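Local coordinates for alpha-L-rhamnosidase (Aspergillus terreus, PDB 6GSZ), which probably hydrolyses terminal non-reducing alpha-L-rhamnose residues from alpha-L-rhamnosides, as a fungal glycosidase carrying N-linked glycans and bound calcium, at residues Trp571-Phe576 with Asn597-Ser602; Trp578-Asp583 with Gly695-His700; Tyr605-Thr610 with Glu631-Leu636. One frame throughout, in Å; residues are numbered along the deposited sequence. Where two conformers were deposited one is given.

In the fold
All three contacts lie in the six-hairpin glycosidase domain, the helical part of the chain, on the same side of the molecule's centre. Helix 598-619 ties them together: its first turn enters contact 1, its next turns enter contact 3, and V601 packs on A579 and A697 of contact 2. Y605 of contact 3 probably hydrogen-bonds A697 O and H700 NE2 of contact 2. Contact 1 closes before contact 3 opens, whereas contact 2 spans more than a hundred residues, contact 3 among them. Centres are about 14 Å (1 and 2) to 20 Å (2 and 3) apart. The helix thus connects the loops of the glucose-binding pocket to outer, glycan-bearing helices.

Contact 1: Trp571-Phe576 with Asn597-Ser602; sequences WDRSTF and NKYLVS. With NAG (2-acetamido-2-deoxy-beta-D-glucopyranose), chain E.
The ring of Y599 lies against the turn 572-575 and meets it with both a face and its hydroxyl end. R573 CA stands over that face, 3.9 Å from the centroid of the Y599 ring and only 15° off its normal, a CH-pi contact. The hydroxyl reaches farther along the turn: Y599 OH donates to T575 O over 2.6 Å, tilted 28° from the carbonyl plane. The side chains of R573 and Y599 run alongside each other head to tail, with R573 CG 3.9 Å from Y599 CG. A bend at chi2 (87°) turns the arginine chain back, and R573 NH1 donates to W571 O at 2.8 Å, while NH2 forms a salt bridge with D603.

W571 makes a second, smaller patch, against S602. Its five-membered ring takes S602 CB over one face in another CH-pi contact, the CB 3.9 Å from the centroid.

The loop keeps its shape through a type I turn from D572 to T575 and an Asx turn, D572 OD1 accepting from S574 N; S574 OG donates to the same oxygen as well. On the helix side N597 is the N-cap: its OD1 accepts from Y599 N and from L600 N, fixing the first turn from which Y599 projects. CA of N597 is 3.5 Å from O7 of a glycan NAG.

Within the six-hairpin domain, the contact folds the long loop after helix 545-562 back onto the start of helix 598-619, with W644 of helix 623-644 touching both R573 and Y599, and helix 656-664 packing against V601.

Contact 2: Trp578-Asp583 with Gly695-His700; sequences WADWLD and GFAGTH. With BGC (beta-D-glucopyranose), chain B.
D580 OD1 is gripped by two backbone amides of the facing loop: A697 N donates to it at 2.8 Å, nearly in line with its C-O bond, and G698 N at 3.2 Å from above the carboxylate plane. The second oxygen, OD2, takes G695 N on its syn side but well out of the carboxylate plane, and also bonds T657 OG1, so the buried carboxylate is held at both oxygens. D580 CG lies anti to the backbone N (chi1 -159°), which carries the carboxylate to these amides. Next along, F696 N donates to W581 O over 2.8 Å, and G695 CA lies close against the same carbonyl.

Beyond the backbone, W581 turns the edge of its five-membered ring to the face of F696 in a T-shaped pair, planes 78° apart, with CD1 above the centre of the phenyl ring. L582 CD1 touches F696 CE1 at 3.7 Å. W581 and F696 line the pocket where glucose is bound, together with W578: BGC O4 lies over a face of each tryptophan, while BGC O2 sits at the edge of F696.

The contact joins the loop before helix 598-619 to the lead-in of helix 699-708, with V601 of helix 598-619 packed on A579 and A697, and D473 of helix 471-484 touching F696.

Contact 3: Tyr605-Thr610 with Glu631-Leu636; sequences YLLHST and EWHAKL. With NAG (2-acetamido-2-deoxy-beta-D-glucopyranose), chain D.
H633 presents the edge of its imidazole to a main-chain carbonyl: CD2, a carbon, lies 3.2 Å from L607 O, which sits in the plane of the ring. One face of the same ring carries L607 CD1, a CH-pi contact 4.0 Å from the centroid and 24° off the normal, so L607 meets the histidine with both backbone and side chain. The extended chi1 of H633 (-175°) carries its ring across to helix 605-610.

These are neighbouring helices of the six-hairpin domain, consecutive in sequence and nearly antiparallel: the short segments 605-610 and 631-636 run at 158° with their axes 9.4 Å apart.

No hydrogen bond joins the two segments, and the rest is mainly methyl groups packed on the partner helix. L607 CD1 lies 3.9 Å from L636 CB. T610 turns its methyl to the partner helix, CG2 3.9 Å from H633 CB, while its hydroxyl bonds back to L606 O.

W632 leads away from the interface and lays one ring face against a glycan NAG, whose O5 is 3.4 Å from W632 NE1; D560 and K556 hydrogen-bond the same sugar.

Contact 1: Trp571-Phe576 with Asn597-Ser602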
loop_
_atom_site.group_PDB
_atom_site.type_symbol
_atom_site.label_atom_id
_atom_site.label_comp_id
_atom_site.label_asym_id
_atom_site.label_seq_id
_atom_site.Cartn_x
_atom_site.Cartn_y
_atom_site.Cartn_z
ATOM N N TRP A 571 -21.359 -6.912 21.326
ATOM C CA TRP A 571 -21.923 -5.959 20.409
ATOM C C TRP A 571 -23.433 -5.807 20.622
ATOM O O TRP A 571 -24.160 -6.761 20.794
ATOM C CB TRP A 571 -21.647 -6.354 18.967
ATOM C CG TRP A 571 -20.344 -5.885 18.394
ATOM C CD1 TRP A 571 -19.176 -6.572 18.310
ATOM C CD2 TRP A 571 -20.072 -4.602 17.819
ATOM N NE1 TRP A 571 -18.199 -5.830 17.737
ATOM C CE2 TRP A 571 -18.723 -4.610 17.393
ATOM C CE3 TRP A 571 -20.850 -3.468 17.562
ATOM C CZ2 TRP A 571 -18.139 -3.520 16.749
ATOM C CZ3 TRP A 571 -20.265 -2.382 16.955
ATOM C CH2 TRP A 571 -18.932 -2.415 16.538
ATOM N N ASP A 572 -23.887 -4.565 20.471
ATOM C CA ASP A 572 -25.312 -4.255 20.398
ATOM C C ASP A 572 -25.893 -4.945 19.153
ATOM O O ASP A 572 -25.359 -4.808 18.041
ATOM C CB ASP A 572 -25.488 -2.737 20.367
ATOM C CG ASP A 572 -26.900 -2.224 20.178
ATOM O OD1 ASP A 572 -27.665 -2.824 19.415
ATOM O OD2 ASP A 572 -27.168 -1.195 20.773
ATOM N N ARG A 573 -26.942 -5.745 19.361
ATOM C CA ARG A 573 -27.473 -6.608 18.300
ATOM C C ARG A 573 -28.435 -5.852 17.363
ATOM O O ARG A 573 -29.094 -6.503 16.547
ATOM C CB ARG A 573 -28.097 -7.880 18.885
ATOM C CG ARG A 573 -27.078 -8.920 19.351
ATOM C CD ARG A 573 -26.605 -8.728 20.753
ATOM N NE ARG A 573 -25.998 -9.985 21.183
ATOM C CZ ARG A 573 -24.713 -10.321 21.040
ATOM N NH1 ARG A 573 -23.861 -9.481 20.473
ATOM N NH2 ARG A 573 -24.295 -11.512 21.481
ATOM N N SER A 574 -28.524 -4.518 17.476
ATOM C CA SER A 574 -29.301 -3.729 16.521
ATOM C C SER A 574 -28.388 -2.991 15.537
ATOM O O SER A 574 -28.878 -2.200 14.719
ATOM C CB SER A 574 -30.189 -2.787 17.255
ATOM O OG SER A 574 -29.467 -1.714 17.870
ATOM N N THR A 575 -27.078 -3.224 15.597
ATOM C CA THR A 575 -26.153 -2.499 14.750
ATOM C C THR A 575 -25.998 -3.129 13.358
ATOM O O THR A 575 -25.968 -4.314 13.175
ATOM C CB THR A 575 -24.764 -2.434 15.381
ATOM O OG1 THR A 575 -24.293 -3.726 15.778
ATOM C CG2 THR A 575 -24.729 -1.509 16.577
ATOM N N PHE A 576 -25.900 -2.259 12.344
ATOM C CA PHE A 576 -25.431 -2.659 11.044
ATOM C C PHE A 576 -24.058 -3.328 11.182
ATOM O O PHE A 576 -23.166 -2.786 11.891
ATOM C CB PHE A 576 -25.366 -1.437 10.119
ATOM C CG PHE A 576 -24.717 -1.785 8.808
ATOM C CD1 PHE A 576 -25.408 -2.502 7.847
ATOM C CD2 PHE A 576 -23.377 -1.543 8.600
ATOM C CE1 PHE A 576 -24.790 -2.900 6.674
ATOM C CE2 PHE A 576 -22.756 -1.950 7.431
ATOM C CZ PHE A 576 -23.451 -2.641 6.474
ATOM N N ASN A 597 -23.922 -15.827 11.393
ATOM C CA ASN A 597 -24.569 -14.710 12.080
ATOM C C ASN A 597 -23.590 -13.529 12.221
ATOM O O ASN A 597 -22.432 -13.688 12.646
ATOM C CB ASN A 597 -25.130 -15.154 13.425
ATOM C CG ASN A 597 -25.822 -14.053 14.177
ATOM O OD1 ASN A 597 -25.174 -13.201 14.793
ATOM N ND2 ASN A 597 -27.141 -14.043 14.073
ATOM N N LYS A 598 -24.076 -12.326 11.881
ATOM C CA LYS A 598 -23.243 -11.127 11.860
ATOM C C LYS A 598 -22.709 -10.774 13.248
ATOM O O LYS A 598 -21.624 -10.182 13.344
ATOM C CB LYS A 598 -24.019 -9.927 11.280
ATOM C CG LYS A 598 -24.333 -10.049 9.814
ATOM C CD LYS A 598 -25.173 -8.896 9.312
ATOM C CE LYS A 598 -25.260 -8.912 7.809
ATOM N NZ LYS A 598 -25.559 -7.579 7.266
ATOM N N TYR A 599 -23.471 -11.092 14.297
ATOM C CA TYR A 599 -23.089 -10.768 15.681
ATOM C C TYR A 599 -22.143 -11.829 16.252
ATOM O O TYR A 599 -21.287 -11.465 17.079
ATOM C CB TYR A 599 -24.340 -10.492 16.543
ATOM C CG TYR A 599 -25.152 -9.382 15.936
ATOM C CD1 TYR A 599 -24.675 -8.082 15.879
ATOM C CD2 TYR A 599 -26.343 -9.660 15.307
ATOM C CE1 TYR A 599 -25.372 -7.076 15.226
ATOM C CE2 TYR A 599 -27.063 -8.661 14.672
ATOM C CZ TYR A 599 -26.563 -7.377 14.612
ATOM O OH TYR A 599 -27.258 -6.416 13.935
ATOM N N LEU A 600 -22.272 -13.089 15.824
ATOM C CA LEU A 600 -21.266 -14.101 16.210
ATOM C C LEU A 600 -19.910 -13.635 15.665
ATOM O O LEU A 600 -18.897 -13.571 16.385
ATOM C CB LEU A 600 -21.670 -15.444 15.618
ATOM C CG LEU A 600 -20.814 -16.672 15.961
ATOM C CD1 LEU A 600 -21.636 -17.919 15.615
ATOM C CD2 LEU A 600 -19.509 -16.684 15.169
ATOM N N VAL A 601 -19.914 -13.219 14.383
ATOM C CA VAL A 601 -18.693 -12.723 13.741
ATOM C C VAL A 601 -18.163 -11.488 14.480
ATOM O O VAL A 601 -16.967 -11.383 14.801
ATOM C CB VAL A 601 -18.903 -12.428 12.241
ATOM C CG1 VAL A 601 -17.729 -11.711 11.605
ATOM C CG2 VAL A 601 -19.174 -13.704 11.464
ATOM N N SER A 602 -19.059 -10.528 14.721
ATOM C CA SER A 602 -18.669 -9.273 15.346
ATOM C C SER A 602 -18.092 -9.472 16.753
ATOM O O SER A 602 -17.114 -8.837 17.148
ATOM C CB SER A 602 -19.854 -8.318 15.343
ATOM O OG SER A 602 -20.229 -7.921 14.023
HETATM C C1 NAG E . -26.939 -18.978 12.883
HETATM C C2 NAG E . -28.177 -19.194 12.058
HETATM C C3 NAG E . -29.350 -18.365 12.595
HETATM C C4 NAG E . -29.554 -18.487 14.103
HETATM C C5 NAG E . -28.210 -18.190 14.801
HETATM C C6 NAG E . -28.257 -18.236 16.331
HETATM C C7 NAG E . -27.478 -17.535 10.318
HETATM C C8 NAG E . -27.246 -17.329 8.870
HETATM N N2 NAG E . -27.853 -18.806 10.690
HETATM O O3 NAG E . -30.488 -18.764 11.883
HETATM O O4 NAG E . -30.388 -17.402 14.506
HETATM O O5 NAG E . -27.233 -19.088 14.287
HETATM O O6 NAG E . -28.713 -19.528 16.738
HETATM O O7 NAG E . -27.319 -16.545 11.057
#

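Contact 2: Trp578-Asp583 with Gly695-His700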
loop_
_atom_site.group_PDB
_atom_site.type_symbol
_atom_site.label_atom_id
_atom_site.label_comp_id
_atom_site.label_asym_id
_atom_site.label_seq_id
_atom_site.Cartn_x
_atom_site.Cartn_y
_atom_site.Cartn_z
ATOM N N TRP A 578 -21.027 -5.335 8.448
ATOM C CA TRP A 578 -20.501 -5.979 7.246
ATOM C C TRP A 578 -20.239 -7.473 7.484
ATOM O O TRP A 578 -20.630 -8.353 6.670
ATOM C CB TRP A 578 -19.189 -5.307 6.792
ATOM C CG TRP A 578 -19.276 -3.830 6.538
ATOM C CD1 TRP A 578 -18.782 -2.812 7.314
ATOM C CD2 TRP A 578 -19.934 -3.201 5.427
ATOM N NE1 TRP A 578 -19.118 -1.603 6.763
ATOM C CE2 TRP A 578 -19.776 -1.817 5.600
ATOM C CE3 TRP A 578 -20.607 -3.677 4.305
ATOM C CZ2 TRP A 578 -20.281 -0.901 4.680
ATOM C CZ3 TRP A 578 -21.114 -2.771 3.401
ATOM C CH2 TRP A 578 -20.939 -1.406 3.586
ATOM N N ALA A 579 -19.576 -7.752 8.615
ATOM C CA ALA A 579 -19.256 -9.128 9.099
ATOM C C ALA A 579 -18.657 -9.952 7.952
ATOM O O ALA A 579 -17.689 -9.509 7.329
ATOM C CB ALA A 579 -20.458 -9.753 9.768
ATOM N N ASP A 580 -19.125 -11.202 7.740
ATOM C CA ASP A 580 -18.469 -12.079 6.763
ATOM C C ASP A 580 -18.936 -11.776 5.341
ATOM O O ASP A 580 -19.499 -12.630 4.647
ATOM C CB ASP A 580 -18.617 -13.562 7.122
ATOM C CG ASP A 580 -17.555 -14.440 6.457
ATOM O OD1 ASP A 580 -16.424 -13.940 6.168
ATOM O OD2 ASP A 580 -17.863 -15.643 6.216
ATOM N N TRP A 581 -18.558 -10.580 4.888
ATOM C CA TRP A 581 -18.889 -10.028 3.587
ATOM C C TRP A 581 -18.411 -10.960 2.469
ATOM O O TRP A 581 -17.291 -11.417 2.498
ATOM C CB TRP A 581 -18.205 -8.656 3.529
ATOM C CG TRP A 581 -18.482 -7.811 2.324
ATOM C CD1 TRP A 581 -17.607 -7.560 1.293
ATOM C CD2 TRP A 581 -19.689 -7.095 2.029
ATOM N NE1 TRP A 581 -18.203 -6.723 0.385
ATOM C CE2 TRP A 581 -19.464 -6.420 0.813
ATOM C CE3 TRP A 581 -20.915 -6.926 2.694
ATOM C CZ2 TRP A 581 -20.427 -5.580 0.245
ATOM C CZ3 TRP A 581 -21.881 -6.132 2.099
ATOM C CH2 TRP A 581 -21.624 -5.459 0.907
ATOM N N LEU A 582 -19.270 -11.200 1.462
ATOM C CA LEU A 582 -18.909 -11.915 0.240
ATOM C C LEU A 582 -18.604 -13.390 0.531
ATOM O O LEU A 582 -17.907 -14.029 -0.226
ATOM C CB LEU A 582 -17.768 -11.185 -0.499
ATOM C CG LEU A 582 -18.222 -10.002 -1.349
ATOM C CD1 LEU A 582 -17.028 -9.243 -1.916
ATOM C CD2 LEU A 582 -19.169 -10.454 -2.445
ATOM N N ASP A 583 -19.255 -13.935 1.567
ATOM C CA ASP A 583 -19.439 -15.388 1.707
ATOM C C ASP A 583 -19.864 -15.878 0.329
ATOM O O ASP A 583 -20.747 -15.263 -0.265
ATOM C CB ASP A 583 -20.493 -15.653 2.797
ATOM C CG ASP A 583 -20.944 -17.081 3.035
ATOM O OD1 ASP A 583 -20.854 -17.904 2.086
ATOM O OD2 ASP A 583 -21.397 -17.334 4.167
ATOM N N GLY A 695 -16.098 -15.628 3.703
ATOM C CA GLY A 695 -16.008 -14.273 3.164
ATOM C C GLY A 695 -14.838 -13.504 3.767
ATOM O O GLY A 695 -13.836 -14.095 4.195
ATOM N N PHE A 696 -14.980 -12.178 3.885
ATOM C CA PHE A 696 -13.863 -11.332 4.291
ATOM C C PHE A 696 -13.479 -11.611 5.746
ATOM O O PHE A 696 -12.352 -11.318 6.132
ATOM C CB PHE A 696 -14.173 -9.840 4.055
ATOM C CG PHE A 696 -14.008 -9.286 2.658
ATOM C CD1 PHE A 696 -14.141 -10.091 1.534
ATOM C CD2 PHE A 696 -13.736 -7.949 2.479
ATOM C CE1 PHE A 696 -14.021 -9.581 0.252
ATOM C CE2 PHE A 696 -13.639 -7.424 1.195
ATOM C CZ PHE A 696 -13.755 -8.231 0.089
ATOM N N ALA A 697 -14.453 -12.050 6.550
ATOM C CA ALA A 697 -14.163 -12.245 7.983
ATOM C C ALA A 697 -13.304 -13.495 8.219
ATOM O O ALA A 697 -12.534 -13.513 9.160
ATOM C CB ALA A 697 -15.442 -12.347 8.799
ATOM N N GLY A 698 -13.518 -14.534 7.396
ATOM C CA GLY A 698 -12.896 -15.829 7.616
ATOM C C GLY A 698 -11.682 -16.102 6.732
ATOM O O GLY A 698 -10.795 -16.865 7.124
ATOM N N THR A 699 -11.631 -15.538 5.531
ATOM C CA THR A 699 -10.684 -16.008 4.510
ATOM C C THR A 699 -9.223 -15.808 4.939
ATOM O O THR A 699 -8.397 -16.759 4.850
ATOM C CB THR A 699 -10.934 -15.325 3.173
ATOM O OG1 THR A 699 -12.236 -15.718 2.737
ATOM C CG2 THR A 699 -9.919 -15.752 2.138
ATOM N N HIS A 700 -8.891 -14.622 5.483
ATOM C CA HIS A 700 -7.506 -14.319 5.804
ATOM C C HIS A 700 -6.952 -15.207 6.921
ATOM O O HIS A 700 -5.696 -15.310 7.058
ATOM C CB HIS A 700 -7.291 -12.837 6.134
ATOM C CG HIS A 700 -7.903 -12.387 7.417
ATOM N ND1 HIS A 700 -7.117 -12.015 8.488
ATOM C CD2 HIS A 700 -9.189 -12.194 7.803
ATOM C CE1 HIS A 700 -7.899 -11.615 9.482
ATOM N NE2 HIS A 700 -9.179 -11.710 9.086
HETATM C C2 BGC B . -14.845 -3.191 -0.125
HETATM C C3 BGC B . -15.582 -3.715 1.075
HETATM C C4 BGC B . -16.887 -3.042 1.435
HETATM C C5 BGC B . -17.633 -2.995 0.191
HETATM C C6 BGC B . -18.965 -2.369 0.556
HETATM C C1 BGC B . -15.806 -3.037 -1.291
HETATM O O1 BGC B . -15.065 -2.672 -2.438
HETATM O O2 BGC B . -14.023 -4.194 -0.674
HETATM O O3 BGC B . -14.834 -3.444 2.136
HETATM O O4 BGC B . -17.669 -3.636 2.497
HETATM O O5 BGC B . -16.973 -2.302 -0.918
HETATM O O6 BGC B . -19.702 -2.155 -0.652
#

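Contact 3: Tyr605-Thr610 with Glu631-Leu636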
loop_
_atom_site.group_PDB
_atom_site.type_symbol
_atom_site.label_atom_id
_atom_site.label_comp_id
_atom_site.label_asym_id
_atom_site.label_seq_id
_atom_site.Cartn_x
_atom_site.Cartn_y
_atom_site.Cartn_z
ATOM N N TYR A 605 -14.612 -10.841 16.681
ATOM C CA TYR A 605 -13.646 -9.799 16.416
ATOM C C TYR A 605 -13.490 -8.780 17.574
ATOM O O TYR A 605 -12.394 -8.219 17.765
ATOM C CB TYR A 605 -13.937 -9.099 15.087
ATOM C CG TYR A 605 -13.296 -9.777 13.913
ATOM C CD1 TYR A 605 -13.916 -10.838 13.262
ATOM C CD2 TYR A 605 -12.045 -9.387 13.469
ATOM C CE1 TYR A 605 -13.342 -11.458 12.165
ATOM C CE2 TYR A 605 -11.451 -10.015 12.380
ATOM C CZ TYR A 605 -12.094 -11.054 11.724
ATOM O OH TYR A 605 -11.482 -11.669 10.649
ATOM N N LEU A 606 -14.558 -8.574 18.366
ATOM C CA LEU A 606 -14.452 -7.757 19.583
ATOM C C LEU A 606 -13.470 -8.418 20.563
ATOM O O LEU A 606 -12.625 -7.732 21.131
ATOM C CB LEU A 606 -15.842 -7.558 20.203
ATOM C CG LEU A 606 -15.864 -7.137 21.674
ATOM C CD1 LEU A 606 -15.199 -5.796 21.876
ATOM C CD2 LEU A 606 -17.279 -7.140 22.226
ATOM N N LEU A 607 -13.613 -9.725 20.767
ATOM C CA LEU A 607 -12.685 -10.438 21.636
ATOM C C LEU A 607 -11.252 -10.322 21.084
ATOM O O LEU A 607 -10.319 -10.076 21.825
ATOM C CB LEU A 607 -13.118 -11.897 21.755
ATOM C CG LEU A 607 -14.054 -12.256 22.904
ATOM C CD1 LEU A 607 -13.381 -12.041 24.225
ATOM C CD2 LEU A 607 -15.333 -11.514 22.910
ATOM N N HIS A 608 -11.111 -10.512 19.763
ATOM C CA HIS A 608 -9.788 -10.431 19.127
ATOM C C HIS A 608 -9.172 -9.030 19.346
ATOM O O HIS A 608 -7.963 -8.884 19.646
ATOM C CB HIS A 608 -9.871 -10.828 17.655
ATOM C CG HIS A 608 -8.585 -10.741 16.946
ATOM N ND1 HIS A 608 -7.466 -11.427 17.360
ATOM C CD2 HIS A 608 -8.276 -10.103 15.807
ATOM C CE1 HIS A 608 -6.485 -11.179 16.496
ATOM N NE2 HIS A 608 -6.986 -10.375 15.509
ATOM N N SER A 609 -9.957 -7.960 19.123
ATOM C CA SER A 609 -9.420 -6.624 19.370
ATOM C C SER A 609 -9.025 -6.405 20.837
ATOM O O SER A 609 -8.060 -5.686 21.127
ATOM C CB SER A 609 -10.413 -5.589 18.917
ATOM O OG SER A 609 -10.252 -5.314 17.528
ATOM N N THR A 610 -9.838 -6.960 21.756
ATOM C CA THR A 610 -9.534 -6.806 23.169
ATOM C C THR A 610 -8.210 -7.502 23.515
ATOM O O THR A 610 -7.399 -6.947 24.293
ATOM C CB THR A 610 -10.711 -7.310 24.041
ATOM O OG1 THR A 610 -11.909 -6.655 23.589
ATOM C CG2 THR A 610 -10.481 -7.067 25.519
ATOM N N GLU A 631 -8.607 -8.797 31.725
ATOM C CA GLU A 631 -9.820 -9.036 32.561
ATOM C C GLU A 631 -11.074 -9.011 31.672
ATOM O O GLU A 631 -11.957 -9.867 31.742
ATOM C CB GLU A 631 -9.919 -7.995 33.687
ATOM C CG GLU A 631 -8.908 -8.211 34.821
ATOM C CD GLU A 631 -8.762 -7.139 35.898
ATOM O OE1 GLU A 631 -9.601 -6.184 35.951
ATOM O OE2 GLU A 631 -7.789 -7.256 36.703
ATOM N N TRP A 632 -11.202 -7.942 30.879
ATOM C CA TRP A 632 -12.355 -7.798 29.959
ATOM C C TRP A 632 -12.388 -8.968 28.977
ATOM O O TRP A 632 -13.454 -9.516 28.695
ATOM C CB TRP A 632 -12.300 -6.468 29.191
ATOM C CG TRP A 632 -12.873 -5.312 29.940
ATOM C CD1 TRP A 632 -12.324 -4.591 30.955
ATOM C CD2 TRP A 632 -14.189 -4.777 29.763
ATOM N NE1 TRP A 632 -13.205 -3.650 31.416
ATOM C CE2 TRP A 632 -14.357 -3.743 30.706
ATOM C CE3 TRP A 632 -15.222 -5.060 28.870
ATOM C CZ2 TRP A 632 -15.529 -2.983 30.785
ATOM C CZ3 TRP A 632 -16.377 -4.318 28.956
ATOM C CH2 TRP A 632 -16.525 -3.304 29.901
ATOM N N HIS A 633 -11.221 -9.367 28.458
ATOM C CA HIS A 633 -11.184 -10.481 27.521
ATOM C C HIS A 633 -11.732 -11.760 28.182
ATOM O O HIS A 633 -12.492 -12.505 27.571
ATOM C CB HIS A 633 -9.780 -10.656 26.972
ATOM C CG HIS A 633 -9.673 -11.697 25.935
ATOM N ND1 HIS A 633 -9.414 -13.012 26.206
ATOM C CD2 HIS A 633 -9.742 -11.606 24.593
ATOM C CE1 HIS A 633 -9.356 -13.677 25.065
ATOM N NE2 HIS A 633 -9.566 -12.837 24.052
ATOM N N ALA A 634 -11.334 -12.022 29.440
ATOM C CA ALA A 634 -11.798 -13.227 30.093
ATOM C C ALA A 634 -13.310 -13.162 30.328
ATOM O O ALA A 634 -14.010 -14.140 30.076
ATOM C CB ALA A 634 -11.044 -13.420 31.394
ATOM N N LYS A 635 -13.823 -12.006 30.783
ATOM C CA LYS A 635 -15.256 -11.885 31.065
ATOM C C LYS A 635 -16.071 -12.000 29.773
ATOM O O LYS A 635 -17.112 -12.687 29.721
ATOM C CB LYS A 635 -15.553 -10.598 31.842
ATOM C CG LYS A 635 -15.010 -10.550 33.272
ATOM C CD LYS A 635 -15.446 -11.672 34.181
ATOM N N LEU A 636 -15.588 -11.373 28.699
ATOM C CA LEU A 636 -16.316 -11.410 27.448
ATOM C C LEU A 636 -16.176 -12.741 26.712
ATOM O O LEU A 636 -17.037 -13.098 25.922
ATOM C CB LEU A 636 -15.900 -10.256 26.540
ATOM C CG LEU A 636 -16.215 -8.863 27.061
ATOM C CD1 LEU A 636 -15.733 -7.824 26.063
ATOM C CD2 LEU A 636 -17.701 -8.703 27.282
HETATM C C1 NAG D . -10.836 -0.886 30.716
HETATM C C2 NAG D . -10.417 0.620 30.663
HETATM C C3 NAG D . -11.665 1.503 30.692
HETATM C C4 NAG D . -12.664 1.039 29.615
HETATM C C5 NAG D . -12.875 -0.455 29.603
HETATM C C6 NAG D . -13.661 -0.946 28.386
HETATM C C7 NAG D . -8.219 1.045 31.567
HETATM C C8 NAG D . -7.378 1.412 32.742
HETATM N N2 NAG D . -9.536 1.003 31.738
HETATM O O3 NAG D . -11.292 2.874 30.500
HETATM O O4 NAG D . -13.977 1.579 29.864
HETATM O O5 NAG D . -11.625 -1.196 29.630
HETATM O O6 NAG D . -12.843 -0.987 27.196
HETATM O O7 NAG D . -7.679 0.725 30.485
#